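Local coordinates for DinB-like domain-containing protein (PDB 3CEX) that is of unknown function but belongs to the DinB-like four-helix-bundle family, whose relatives include probable metal-dependent enzymes, at residues K42-L47 against V163-L168; L47-A52 against S108-A113; L80-E85 against A96-V101. All coordinates share one frame; numbering follows the deposited sequence.

Interaction 1 of 3, residues K42-L47 against V163-L168. With ACY (acetic acid), chain C.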
loop_
_atom_site.group_PDB
_atom_site.type_symbol
_atom_site.label_atom_id
_atom_site.label_comp_id
_atom_site.label_asym_id
_atom_site.label_seq_id
_atom_site.Cartn_x
_atom_site.Cartn_y
_atom_site.Cartn_z
ATOM N N LYS A 42 -4.931 3.208 -14.367
ATOM C CA LYS A 42 -5.067 4.644 -14.132
ATOM C C LYS A 42 -3.745 5.415 -14.315
ATOM O O LYS A 42 -2.643 4.892 -14.082
ATOM C CB LYS A 42 -5.654 4.907 -12.726
ATOM C CG LYS A 42 -7.021 4.222 -12.395
ATOM C CD LYS A 42 -8.181 4.825 -13.230
ATOM C CE LYS A 42 -9.536 4.519 -12.573
ATOM N NZ LYS A 42 -10.023 3.112 -12.802
ATOM N N SER A 43 -3.860 6.654 -14.773
ATOM C CA SER A 43 -2.735 7.586 -14.828
ATOM C C SER A 43 -2.249 7.918 -13.445
ATOM O O SER A 43 -2.997 7.774 -12.468
ATOM C CB SER A 43 -3.145 8.883 -15.538
ATOM O OG SER A 43 -4.078 9.653 -14.803
ATOM N N VAL A 44 -1.004 8.364 -13.354
ATOM C CA VAL A 44 -0.474 8.874 -12.077
ATOM C C VAL A 44 -1.286 10.082 -11.620
ATOM O O VAL A 44 -1.598 10.197 -10.447
ATOM C CB VAL A 44 1.044 9.175 -12.140
ATOM C CG1 VAL A 44 1.550 9.881 -10.873
ATOM C CG2 VAL A 44 1.809 7.877 -12.351
ATOM N N THR A 45 -1.694 10.940 -12.543
ATOM C CA THR A 45 -2.559 12.075 -12.183
ATOM C C THR A 45 -3.861 11.581 -11.534
ATOM O O THR A 45 -4.241 12.068 -10.449
ATOM C CB THR A 45 -2.912 12.946 -13.378
ATOM O OG1 THR A 45 -1.745 13.617 -13.846
ATOM C CG2 THR A 45 -3.978 14.008 -12.996
ATOM N N TRP A 46 -4.522 10.596 -12.150
ATOM C CA TRP A 46 -5.766 10.041 -11.539
ATOM C C TRP A 46 -5.512 9.449 -10.143
ATOM O O TRP A 46 -6.273 9.684 -9.211
ATOM C CB TRP A 46 -6.396 8.990 -12.439
ATOM C CG TRP A 46 -7.797 8.551 -12.000
ATOM C CD1 TRP A 46 -8.977 8.986 -12.529
ATOM C CD2 TRP A 46 -8.148 7.617 -10.959
ATOM N NE1 TRP A 46 -10.027 8.393 -11.904
ATOM C CE2 TRP A 46 -9.562 7.552 -10.926
ATOM C CE3 TRP A 46 -7.414 6.825 -10.061
ATOM C CZ2 TRP A 46 -10.268 6.716 -10.027
ATOM C CZ3 TRP A 46 -8.115 6.005 -9.149
ATOM C CH2 TRP A 46 -9.526 5.972 -9.134
ATOM N N LEU A 47 -4.428 8.672 -10.017
ATOM C CA LEU A 47 -4.087 8.010 -8.744
ATOM C C LEU A 47 -3.819 8.994 -7.616
ATOM O O LEU A 47 -4.280 8.803 -6.491
ATOM C CB LEU A 47 -2.874 7.081 -8.935
ATOM C CG LEU A 47 -3.212 5.847 -9.769
ATOM C CD1 LEU A 47 -1.966 5.149 -10.303
ATOM C CD2 LEU A 47 -4.086 4.853 -8.907
ATOM N N VAL A 163 3.690 3.647 -9.075
ATOM C CA VAL A 163 5.006 3.177 -9.536
ATOM C C VAL A 163 4.909 2.353 -10.811
ATOM O O VAL A 163 5.688 2.539 -11.746
ATOM C CB VAL A 163 5.673 2.344 -8.456
ATOM C CG1 VAL A 163 6.931 1.681 -8.991
ATOM C CG2 VAL A 163 5.970 3.221 -7.217
ATOM N N TYR A 164 3.928 1.452 -10.847
ATOM C CA TYR A 164 3.678 0.606 -12.017
ATOM C C TYR A 164 3.223 1.403 -13.238
ATOM O O TYR A 164 3.718 1.184 -14.331
ATOM C CB TYR A 164 2.729 -0.564 -11.624
ATOM C CG TYR A 164 3.467 -1.814 -11.154
ATOM C CD1 TYR A 164 4.750 -1.749 -10.633
ATOM C CD2 TYR A 164 2.890 -3.063 -11.240
ATOM C CE1 TYR A 164 5.449 -2.897 -10.241
ATOM C CE2 TYR A 164 3.580 -4.195 -10.863
ATOM C CZ TYR A 164 4.863 -4.098 -10.354
ATOM O OH TYR A 164 5.564 -5.228 -9.963
ATOM N N THR A 165 2.267 2.305 -13.067
ATOM C CA THR A 165 1.857 3.150 -14.174
ATOM C C THR A 165 3.049 3.943 -14.723
ATOM O O THR A 165 3.209 4.095 -15.932
ATOM C CB THR A 165 0.809 4.158 -13.733
ATOM O OG1 THR A 165 -0.398 3.469 -13.408
ATOM C CG2 THR A 165 0.535 5.170 -14.876
ATOM N N ARG A 166 3.870 4.484 -13.833
ATOM C CA ARG A 166 5.082 5.210 -14.235
ATOM C C ARG A 166 5.967 4.334 -15.100
ATOM O O ARG A 166 6.415 4.761 -16.177
ATOM C CB ARG A 166 5.872 5.690 -13.007
ATOM C CG ARG A 166 7.105 6.575 -13.308
ATOM C CD ARG A 166 8.128 6.520 -12.171
ATOM N NE ARG A 166 8.853 5.254 -12.096
ATOM C CZ ARG A 166 9.178 4.604 -10.968
ATOM N NH1 ARG A 166 9.855 3.468 -11.046
ATOM N NH2 ARG A 166 8.835 5.066 -9.768
ATOM N N ARG A 167 6.223 3.113 -14.648
ATOM C CA ARG A 167 7.025 2.163 -15.410
ATOM C C ARG A 167 6.456 1.878 -16.791
ATOM O O ARG A 167 7.199 1.827 -17.767
ATOM C CB ARG A 167 7.265 0.863 -14.623
ATOM C CG ARG A 167 8.143 1.078 -13.382
ATOM C CD ARG A 167 8.196 -0.137 -12.489
ATOM N NE ARG A 167 9.051 0.062 -11.319
ATOM C CZ ARG A 167 9.381 -0.900 -10.448
ATOM N NH1 ARG A 167 8.976 -2.155 -10.626
ATOM N NH2 ARG A 167 10.146 -0.620 -9.401
ATOM N N LEU A 168 5.137 1.735 -16.874
ATOM C CA LEU A 168 4.484 1.491 -18.157
ATOM C C LEU A 168 4.533 2.699 -19.063
ATOM O O LEU A 168 4.633 2.559 -20.283
ATOM C CB LEU A 168 3.015 1.099 -17.927
ATOM C CG LEU A 168 2.778 -0.200 -17.177
ATOM C CD1 LEU A 168 1.339 -0.346 -16.774
ATOM C CD2 LEU A 168 3.235 -1.365 -18.064
HETATM C C ACY C . 10.636 2.374 -7.541
HETATM O O ACY C . 10.168 3.516 -7.244
HETATM O OXT ACY C . 10.801 1.979 -8.729
HETATM C CH3 ACY C . 11.033 1.417 -6.429
#
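The capped N-terminal end of helix 44-62 meets helix 144-170 through Lys42 and Thr165: Thr165 OG1 donates to Lys42 O at 2.7 Å, in the loop just before the N-cap residue Ser43. The C=O...donor angle of 172° puts the hydroxyl almost straight out from the carbonyl. Thr165 reaches it because chi1 of -68° sets OG1 beside its own backbone N and anti to its carbonyl carbon. The same torsion leaves CG2 for apolar packing, and the Val44 side chain lies slantwise to that of Thr165, with Val44 CG2 3.9 Å from Thr165 CG2. Leu47 CD1 approaches the hydroxyl itself, 3.9 Å from Thr165 OG1, so the bond is bordered by hydrocarbon in a buried contact.

The OG of Ser43 accepts from Trp46 N at 2.9 Å, with an N-H...O angle of 163°, which secures the first turn beside the carbonyl that Thr165 engages. In the DinB four-helix bundle this joins the start of the second long helix to the far part of the last one. The second subunit lies against the same place: Tyr164 OH of that subunit is hydrogen-bonded to Lys42 N, and Tyr164 of the second subunit also packs on Leu47 and Thr165.

Beyond Thr165, the helix 144-170 segment carries two arginines that hold an acetate, probably from the crystallisation liquor. Arg166 holds both carboxylate oxygens, Arg166 NH1 2.9 Å from acetate OXT and Arg166 NH2 3.2 Å from acetate O. The carboxylate carbon lies in the guanidinium plane, at its edge. Arg167, its chain extended from CG to NE, adds NH2 at 2.8 Å to acetate OXT, which therefore has two donors. Arg166 NH1 also pairs with the C-terminal carboxylate of Lys172, and Arg166 NH2 bonds Thr24.

Interaction 2 of 3, residues L47-A52 against S108-A113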
loop_
_atom_site.group_PDB
_atom_site.type_symbol
_atom_site.label_atom_id
_atom_site.label_comp_id
_atom_site.label_asym_id
_atom_site.label_seq_id
_atom_site.Cartn_x
_atom_site.Cartn_y
_atom_site.Cartn_z
ATOM N N LEU A 47 -4.428 8.672 -10.017
ATOM C CA LEU A 47 -4.087 8.010 -8.744
ATOM C C LEU A 47 -3.819 8.994 -7.616
ATOM O O LEU A 47 -4.280 8.803 -6.491
ATOM C CB LEU A 47 -2.874 7.081 -8.935
ATOM C CG LEU A 47 -3.212 5.847 -9.769
ATOM C CD1 LEU A 47 -1.966 5.149 -10.303
ATOM C CD2 LEU A 47 -4.086 4.853 -8.907
HETATM N N MSE A 48 -3.068 10.044 -7.909
HETATM C CA MSE A 48 -2.767 11.076 -6.895
HETATM C C MSE A 48 -3.977 11.921 -6.560
HETATM O O MSE A 48 -4.219 12.191 -5.421
HETATM C CB MSE A 48 -1.659 12.003 -7.376
HETATM C CG MSE A 48 -0.356 11.498 -7.092
HETATM SE SE MSE A 48 1.109 12.734 -7.425
HETATM C CE MSE A 48 1.287 13.781 -5.829
ATOM N N TRP A 49 -4.736 12.340 -7.562
ATOM C CA TRP A 49 -5.982 13.067 -7.314
ATOM C C TRP A 49 -6.946 12.204 -6.496
ATOM O O TRP A 49 -7.532 12.655 -5.500
ATOM C CB TRP A 49 -6.635 13.433 -8.645
ATOM C CG TRP A 49 -8.044 13.855 -8.491
ATOM C CD1 TRP A 49 -8.484 15.094 -8.114
ATOM C CD2 TRP A 49 -9.226 13.053 -8.684
ATOM N NE1 TRP A 49 -9.833 15.103 -8.076
ATOM C CE2 TRP A 49 -10.316 13.871 -8.421
ATOM C CE3 TRP A 49 -9.451 11.717 -9.060
ATOM C CZ2 TRP A 49 -11.639 13.420 -8.537
ATOM C CZ3 TRP A 49 -10.720 11.269 -9.165
ATOM C CH2 TRP A 49 -11.818 12.112 -8.896
ATOM N N HIS A 50 -7.084 10.933 -6.896
ATOM C CA HIS A 50 -8.006 10.043 -6.204
ATOM C C HIS A 50 -7.615 9.805 -4.754
ATOM O O HIS A 50 -8.470 9.793 -3.901
ATOM C CB HIS A 50 -8.146 8.687 -6.883
ATOM C CG HIS A 50 -8.753 7.642 -5.993
ATOM N ND1 HIS A 50 -10.110 7.516 -5.823
ATOM C CD2 HIS A 50 -8.183 6.707 -5.192
ATOM C CE1 HIS A 50 -10.357 6.533 -4.972
ATOM N NE2 HIS A 50 -9.206 6.031 -4.563
ATOM N N THR A 51 -6.323 9.606 -4.496
ATOM C CA THR A 51 -5.828 9.419 -3.135
ATOM C C THR A 51 -6.100 10.667 -2.297
ATOM O O THR A 51 -6.597 10.549 -1.189
ATOM C CB THR A 51 -4.347 9.032 -3.143
ATOM O OG1 THR A 51 -4.235 7.777 -3.851
ATOM C CG2 THR A 51 -3.755 8.888 -1.686
ATOM N N ALA A 52 -5.771 11.851 -2.812
ATOM C CA ALA A 52 -6.048 13.100 -2.097
ATOM C C ALA A 52 -7.556 13.240 -1.885
ATOM O O ALA A 52 -7.998 13.611 -0.795
ATOM C CB ALA A 52 -5.495 14.288 -2.850
ATOM N N SER A 108 0.532 17.823 -6.127
ATOM C CA SER A 108 1.331 17.834 -4.925
ATOM C C SER A 108 0.661 18.627 -3.819
ATOM O O SER A 108 0.694 18.225 -2.635
ATOM C CB SER A 108 2.691 18.464 -5.178
ATOM O OG SER A 108 3.462 17.637 -5.984
ATOM N N ASP A 109 0.119 19.788 -4.197
ATOM C CA ASP A 109 -0.519 20.701 -3.232
ATOM C C ASP A 109 -1.803 20.122 -2.635
ATOM O O ASP A 109 -2.036 20.193 -1.398
ATOM C CB ASP A 109 -0.788 22.063 -3.886
ATOM C CG ASP A 109 0.471 22.840 -4.191
ATOM O OD1 ASP A 109 1.572 22.471 -3.710
ATOM O OD2 ASP A 109 0.353 23.847 -4.929
ATOM N N TYR A 110 -2.642 19.523 -3.473
ATOM C CA TYR A 110 -3.886 18.966 -2.955
ATOM C C TYR A 110 -3.604 17.704 -2.107
ATOM O O TYR A 110 -4.195 17.507 -1.043
ATOM C CB TYR A 110 -4.887 18.684 -4.090
ATOM C CG TYR A 110 -6.224 18.116 -3.635
ATOM C CD1 TYR A 110 -6.872 18.594 -2.490
ATOM C CD2 TYR A 110 -6.848 17.133 -4.352
ATOM C CE1 TYR A 110 -8.131 18.051 -2.078
ATOM C CE2 TYR A 110 -8.072 16.605 -3.952
ATOM C CZ TYR A 110 -8.708 17.055 -2.816
ATOM O OH TYR A 110 -9.932 16.497 -2.456
ATOM N N LEU A 111 -2.673 16.867 -2.548
ATOM C CA LEU A 111 -2.289 15.717 -1.727
ATOM C C LEU A 111 -1.695 16.139 -0.370
ATOM O O LEU A 111 -2.036 15.566 0.663
ATOM C CB LEU A 111 -1.311 14.785 -2.468
ATOM C CG LEU A 111 -0.950 13.455 -1.785
ATOM C CD1 LEU A 111 -2.216 12.602 -1.516
ATOM C CD2 LEU A 111 0.048 12.647 -2.698
ATOM N N ALA A 112 -0.828 17.144 -0.376
ATOM C CA ALA A 112 -0.238 17.649 0.877
ATOM C C ALA A 112 -1.311 18.171 1.833
ATOM O O ALA A 112 -1.239 17.933 3.051
ATOM C CB ALA A 112 0.810 18.767 0.592
ATOM N N ALA A 113 -2.303 18.891 1.285
ATOM C CA ALA A 113 -3.428 19.361 2.077
ATOM C C ALA A 113 -4.233 18.191 2.632
ATOM O O ALA A 113 -4.648 18.230 3.789
ATOM C CB ALA A 113 -4.329 20.303 1.280
#
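Helices 44-62 and 104-124 run side by side in the DinB four-helix bundle, and within segments 47-52 and 108-113 the nearest CA pair is Ala52 and Leu111. The two segments point the same way, with N-to-C directions 26° apart and axes approaching to 8.8 Å. Such a near-parallel pair of successive long helices, joined by a long connection, agrees with the up-down-down-up topology of the family.

Ala52 is the small residue at the interface. Its CB lies over one face of the Tyr110 ring, 3.9 Å from the ring centroid and 28° off the normal, a CH-pi contact. Tyr110 reaches this place with CG anti to its backbone N, and its OH passes on to a hydrogen bond with Asp56. Ala52 CB is also 3.7 Å from Leu111 CA, consistent with the close approach of the backbones, whose CA atoms are 4.6 Å apart at Ala52 and Leu111.

Leu111 CD1 lies against Ala52, 3.9 Å from Ala52 CB, and also near Thr51 CG2. Leu111 CD2 takes the selenomethionine Met48, whose chain bends at chi3 (86°) to carry Met48 CE within 3.6 Å of Leu111 CD2; the two side chains cross at about a right angle. Met48 also packs on Phe21 and Leu25 of helix 8-25. Thr51 turns its hydroxyl back to its own helix: Leu47 O accepts both Thr51 N and, at 2.8 Å, Thr51 OG1, from opposite faces of the carbonyl plane.

Interaction 3 of 3, residues L80-E85 against A96-V101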
loop_
_atom_site.group_PDB
_atom_site.type_symbol
_atom_site.label_atom_id
_atom_site.label_comp_id
_atom_site.label_asym_id
_atom_site.label_seq_id
_atom_site.Cartn_x
_atom_site.Cartn_y
_atom_site.Cartn_z
ATOM N N LEU A 80 -12.010 20.042 -13.553
ATOM C CA LEU A 80 -12.255 18.755 -14.209
ATOM C C LEU A 80 -13.537 18.794 -15.045
ATOM O O LEU A 80 -14.509 19.423 -14.651
ATOM C CB LEU A 80 -12.337 17.632 -13.170
ATOM C CG LEU A 80 -11.098 17.305 -12.320
ATOM C CD1 LEU A 80 -11.364 16.068 -11.470
ATOM C CD2 LEU A 80 -9.894 17.117 -13.201
ATOM N N ASP A 81 -13.530 18.129 -16.198
ATOM C CA ASP A 81 -14.767 17.955 -16.973
ATOM C C ASP A 81 -15.585 16.794 -16.397
ATOM O O ASP A 81 -16.008 15.895 -17.106
ATOM C CB ASP A 81 -14.456 17.756 -18.461
ATOM C CG ASP A 81 -15.675 18.022 -19.381
ATOM O OD1 ASP A 81 -16.733 18.639 -18.966
ATOM O OD2 ASP A 81 -15.535 17.614 -20.567
ATOM N N LEU A 82 -15.824 16.855 -15.093
ATOM C CA LEU A 82 -16.624 15.891 -14.366
ATOM C C LEU A 82 -17.485 16.665 -13.372
ATOM O O LEU A 82 -17.018 17.634 -12.752
ATOM C CB LEU A 82 -15.744 14.930 -13.585
ATOM C CG LEU A 82 -14.886 13.921 -14.342
ATOM C CD1 LEU A 82 -14.090 13.146 -13.309
ATOM C CD2 LEU A 82 -15.712 12.981 -15.258
ATOM N N PRO A 83 -18.747 16.254 -13.207
ATOM C CA PRO A 83 -19.619 16.994 -12.302
ATOM C C PRO A 83 -19.276 16.712 -10.836
ATOM O O PRO A 83 -18.822 15.612 -10.511
ATOM C CB PRO A 83 -21.016 16.456 -12.658
ATOM C CG PRO A 83 -20.766 15.056 -13.137
ATOM C CD PRO A 83 -19.419 15.093 -13.819
ATOM N N ASP A 84 -19.447 17.707 -9.967
ATOM C CA ASP A 84 -19.405 17.466 -8.526
ATOM C C ASP A 84 -20.821 17.070 -8.134
ATOM O O ASP A 84 -21.761 17.809 -8.384
ATOM C CB ASP A 84 -18.947 18.713 -7.745
ATOM C CG ASP A 84 -17.459 19.003 -7.910
ATOM O OD1 ASP A 84 -16.651 18.048 -7.876
ATOM O OD2 ASP A 84 -17.086 20.181 -8.070
ATOM N N GLU A 85 -20.963 15.894 -7.543
ATOM C CA GLU A 85 -22.268 15.324 -7.229
ATOM C C GLU A 85 -22.355 14.976 -5.752
ATOM O O GLU A 85 -21.320 14.831 -5.084
ATOM C CB GLU A 85 -22.488 14.077 -8.096
ATOM C CG GLU A 85 -22.547 14.427 -9.577
ATOM C CD GLU A 85 -22.929 13.282 -10.489
ATOM O OE1 GLU A 85 -23.014 12.138 -10.037
ATOM O OE2 GLU A 85 -23.140 13.535 -11.689
ATOM N N ALA A 96 -12.363 8.490 -16.158
ATOM C CA ALA A 96 -11.026 8.520 -15.552
ATOM C C ALA A 96 -10.010 9.271 -16.427
ATOM O O ALA A 96 -9.150 9.949 -15.906
ATOM C CB ALA A 96 -10.523 7.074 -15.228
ATOM N N ALA A 97 -10.101 9.131 -17.750
ATOM C CA ALA A 97 -9.225 9.857 -18.675
ATOM C C ALA A 97 -9.408 11.372 -18.607
ATOM O O ALA A 97 -8.572 12.102 -19.100
ATOM C CB ALA A 97 -9.461 9.384 -20.112
ATOM N N LYS A 98 -10.511 11.833 -18.023
ATOM C CA LYS A 98 -10.774 13.246 -17.885
ATOM C C LYS A 98 -10.129 13.836 -16.636
ATOM O O LYS A 98 -10.173 15.055 -16.439
ATOM C CB LYS A 98 -12.285 13.513 -17.851
ATOM C CG LYS A 98 -12.959 13.255 -19.189
ATOM C CD LYS A 98 -14.381 13.786 -19.183
ATOM C CE LYS A 98 -15.354 12.941 -20.012
ATOM N NZ LYS A 98 -15.865 13.665 -21.174
ATOM N N VAL A 99 -9.553 12.993 -15.780
ATOM C CA VAL A 99 -8.836 13.524 -14.636
ATOM C C VAL A 99 -7.409 13.807 -15.108
ATOM O O VAL A 99 -6.559 12.922 -15.151
ATOM C CB VAL A 99 -8.881 12.604 -13.423
ATOM C CG1 VAL A 99 -8.075 13.240 -12.273
ATOM C CG2 VAL A 99 -10.362 12.326 -12.996
ATOM N N VAL A 100 -7.196 15.050 -15.535
ATOM C CA VAL A 100 -5.919 15.524 -16.036
ATOM C C VAL A 100 -5.682 16.911 -15.441
ATOM O O VAL A 100 -6.638 17.601 -15.090
ATOM C CB VAL A 100 -5.877 15.578 -17.599
ATOM C CG1 VAL A 100 -5.999 14.175 -18.171
ATOM C CG2 VAL A 100 -6.978 16.512 -18.181
ATOM N N VAL A 101 -4.412 17.298 -15.311
ATOM C CA VAL A 101 -4.056 18.603 -14.750
ATOM C C VAL A 101 -3.149 19.382 -15.701
ATOM O O VAL A 101 -2.420 18.800 -16.527
ATOM C CB VAL A 101 -3.339 18.478 -13.376
ATOM C CG1 VAL A 101 -4.296 17.987 -12.283
ATOM C CG2 VAL A 101 -2.110 17.568 -13.488
HETATM O O HOH W 1 -11.040 17.038 -17.477
#
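Leu80, Asp81 and Leu82 lie along a loop that meets the turn that begins at the last residue of helix 93-96. That residue is Ala96, whose carbonyl O accepts Val99 N at 3.1 Å and so closes a type I beta turn from Ala96 to Val99. The turn presents Lys98 to Asp81, the centre of an inverse gamma turn whose Leu82 N to Leu80 O bond is weak. Lys98 CD lies 3.4 Å from Asp81 O, the Lys98 chain running slantwise to the Asp81 side chain. Bends at chi3 and chi4 then bring Lys98 NZ to 4.0 Å from Asp81 OD2. Lys98 O is also where Leu80 CD2 touches, at 3.8 Å. A water lies between Lys98 O and Asp81 N, but its very short distance to the carbonyl makes that bridge doubtful.

Val99 is the buried residue of the contact. With CG1 anti to its backbone N, Val99 CG2 is set beside that N and meets two leucines: Leu82 CD1 at 3.8 Å, its side chain crossing at about a right angle, and Leu80 CD1 at 4.2 Å. Trp46 and Trp49 of helix 44-62 line Val99 as well, anchoring the turn on the bundle. Val100 O is 3.8 Å from Leu80 CD2.

Asp81 and Lys98 are both exposed and their charges stay beyond salt-bridge range, so their attraction is probably weak; the contact probably relies mostly on leucine and valine hydrocarbon and the aliphatic part of Lys98.

From the N terminus, after helix 8-25, the chain reaches segment 42-47, whose partner 163-168 comes near the end; interaction 1 therefore closes the longest loop, of 115 intervening residues. Interaction 2 is nested inside it: it ties the next turn of helix 44-62 to helix 104-124. Interaction 3, between the loops at 80-85 and 96-101, is nested within interaction 2. None cross. Leu47 belongs to both interactions 1 and 2, whose centres are about 14 Å apart. Interaction 3 touches interaction 1 where Lys42 packs on Ala96, and interaction 2 where Trp49 packs on Leu80, so the start of helix 44-62 connects the last helix, the third long helix and the intervening loops.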